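Local coordinates for pyruvate kinase (PDB 6QXL), which probably catalyses the last step of glycolysis, transferring the phosphate of phosphoenolpyruvate to ADP to give pyruvate and ATP, at residues A28-A33 with R61-L66. Residues are numbered along the deposited sequence; the frame is centred on the assembly and turned at random.
Sequences AGIDVA and RFVALL
Ala-33, which with Arg-61 and Val-63 buries the most surface here, is bonded to Ala-64 and Leu-66 through its backbone: Ala-33 N donates to Ala-64 O at 3.0 Å and Ala-33 O accepts from Leu-66 N at 2.9 Å, the latter nearly straight (175° at the hydrogen). With Ala-64 N donating to Asp-31 O, these bonds set the parallel register of Val-32 with Ala-64 and Ala-33 with Leu-65. The methyl of Ala-33 (CB) meets Leu-65 CD2 at 4.0 Å, while on the other face of the sheet Val-32 reaches Ala-64 CB with CG2 and Leu-66 CB with CG1.

Val-63 lies just before the paired residues. Its CG1, anti to the backbone N (chi1 177°), runs beside Asp-31 O, and Val-63 CG2 touches Ile-30 O at 3.6 Å; Val-52 and Ala-56 of helix 42-58 also pack on this side chain, within the beta-alpha-beta unit of the TIM barrel.

Bends at chi2 and chi3 bring the guanidinium of Arg-61 back to the loop following helix 19-28. Arg-61 NH2 gives a hydrogen bond to Ile-30 O at 3.0 Å, a partner near the guanidinium plane, and a salt bridge to Asp-31 OD1 at 3.1 Å, reached from above the carboxylate, whose plane is turned 55° from the guanidinium. A water donates to both Asp-31 OD1 and Phe-62 O. Asp-31 OD2 is taken by Arg-4, in a further salt bridge, and by Ile-8 N. Two arginines and a backbone N-H thus surround one buried carboxylate. This probably favours the ionised form, and it links the entries of strands 7-11, 32-36 and 64-68 at the N-terminal end of the barrel.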
loop_
_atom_site.group_PDB
_atom_site.type_symbol
_atom_site.label_atom_id
_atom_site.label_comp_id
_atom_site.label_asym_id
_atom_site.label_seq_id
_atom_site.Cartn_x
_atom_site.Cartn_y
_atom_site.Cartn_z
ATOM N N ALA A 28 33.188 -26.641 -3.078
ATOM C CA ALA A 28 31.755 -26.750 -2.829
ATOM C C ALA A 28 31.095 -25.378 -2.676
ATOM O O ALA A 28 29.867 -25.271 -2.747
ATOM C CB ALA A 28 31.484 -27.612 -1.610
ATOM N N GLY A 29 31.908 -24.349 -2.437
ATOM C CA GLY A 29 31.454 -22.980 -2.491
ATOM C C GLY A 29 31.514 -22.176 -1.215
ATOM O O GLY A 29 30.846 -21.147 -1.124
ATOM N N ILE A 30 32.303 -22.552 -0.220
ATOM C CA ILE A 30 32.318 -21.728 0.981
ATOM C C ILE A 30 32.793 -20.318 0.651
ATOM O O ILE A 30 33.671 -20.129 -0.172
ATOM C CB ILE A 30 33.150 -22.325 2.131
ATOM C CG1 ILE A 30 34.635 -22.405 1.821
ATOM C CG2 ILE A 30 32.635 -23.706 2.517
ATOM C CD1 ILE A 30 35.463 -22.320 3.092
ATOM N N ASP A 31 32.192 -19.330 1.279
ATOM C CA ASP A 31 32.588 -17.943 1.078
ATOM C C ASP A 31 33.375 -17.388 2.273
ATOM O O ASP A 31 34.102 -16.408 2.124
ATOM C CB ASP A 31 31.348 -17.083 0.777
ATOM C CG ASP A 31 30.468 -17.682 -0.349
ATOM O OD1 ASP A 31 30.824 -17.578 -1.570
ATOM O OD2 ASP A 31 29.409 -18.285 -0.011
ATOM N N VAL A 32 33.220 -17.984 3.455
ATOM C CA VAL A 32 33.930 -17.523 4.653
ATOM C C VAL A 32 34.281 -18.733 5.516
ATOM O O VAL A 32 33.439 -19.598 5.747
ATOM C CB VAL A 32 33.075 -16.569 5.499
ATOM C CG1 VAL A 32 33.819 -16.101 6.747
ATOM C CG2 VAL A 32 32.658 -15.387 4.673
ATOM N N ALA A 33 35.523 -18.779 5.990
ATOM C CA ALA A 33 35.953 -19.796 6.920
ATOM C C ALA A 33 36.030 -19.168 8.297
ATOM O O ALA A 33 36.680 -18.126 8.474
ATOM C CB ALA A 33 37.308 -20.350 6.515
ATOM N N ARG A 61 38.976 -18.128 -6.195
ATOM C CA ARG A 61 37.902 -17.837 -5.280
ATOM C C ARG A 61 38.416 -16.883 -4.216
ATOM O O ARG A 61 39.618 -16.802 -3.929
ATOM C CB ARG A 61 37.397 -19.119 -4.632
ATOM C CG ARG A 61 36.696 -20.072 -5.589
ATOM C CD ARG A 61 35.245 -19.742 -5.713
ATOM N NE ARG A 61 34.550 -19.845 -4.445
ATOM C CZ ARG A 61 33.313 -19.394 -4.215
ATOM N NH1 ARG A 61 32.588 -18.856 -5.193
ATOM N NH2 ARG A 61 32.763 -19.561 -2.999
ATOM N N PHE A 62 37.475 -16.169 -3.617
ATOM C CA PHE A 62 37.794 -15.173 -2.618
ATOM C C PHE A 62 37.041 -15.542 -1.366
ATOM O O PHE A 62 35.831 -15.348 -1.274
ATOM C CB PHE A 62 37.436 -13.781 -3.138
ATOM C CG PHE A 62 38.180 -13.434 -4.377
ATOM C CD1 PHE A 62 37.688 -13.840 -5.625
ATOM C CD2 PHE A 62 39.408 -12.789 -4.311
ATOM C CE1 PHE A 62 38.386 -13.570 -6.784
ATOM C CE2 PHE A 62 40.107 -12.491 -5.464
ATOM C CZ PHE A 62 39.614 -12.906 -6.690
ATOM N N VAL A 63 37.773 -16.137 -0.424
ATOM C CA VAL A 63 37.224 -16.605 0.826
ATOM C C VAL A 63 37.755 -15.743 1.964
ATOM O O VAL A 63 38.955 -15.628 2.161
ATOM C CB VAL A 63 37.586 -18.074 1.061
ATOM C CG1 VAL A 63 37.077 -18.547 2.428
ATOM C CG2 VAL A 63 37.029 -18.942 -0.084
ATOM N N ALA A 64 36.850 -15.131 2.718
ATOM C CA ALA A 64 37.250 -14.365 3.884
ATOM C C ALA A 64 37.562 -15.301 5.038
ATOM O O ALA A 64 37.133 -16.452 5.047
ATOM C CB ALA A 64 36.150 -13.391 4.285
ATOM N N LEU A 65 38.303 -14.769 6.009
ATOM C CA LEU A 65 38.594 -15.452 7.239
ATOM C C LEU A 65 38.004 -14.677 8.384
ATOM O O LEU A 65 38.267 -13.491 8.548
ATOM C CB LEU A 65 40.100 -15.607 7.457
ATOM C CG LEU A 65 40.896 -16.387 6.417
ATOM C CD1 LEU A 65 42.312 -16.688 6.975
ATOM C CD2 LEU A 65 40.218 -17.678 5.980
ATOM N N LEU A 66 37.209 -15.377 9.186
ATOM C CA LEU A 66 36.556 -14.798 10.332
ATOM C C LEU A 66 37.118 -15.490 11.562
ATOM O O LEU A 66 37.154 -16.725 11.614
ATOM C CB LEU A 66 35.045 -15.008 10.223
ATOM C CG LEU A 66 34.205 -14.453 11.368
ATOM C CD1 LEU A 66 32.865 -14.007 10.842
ATOM C CD2 LEU A 66 33.994 -15.464 12.465
HETATM O O HOH W 1 33.148 -16.104 -1.950
#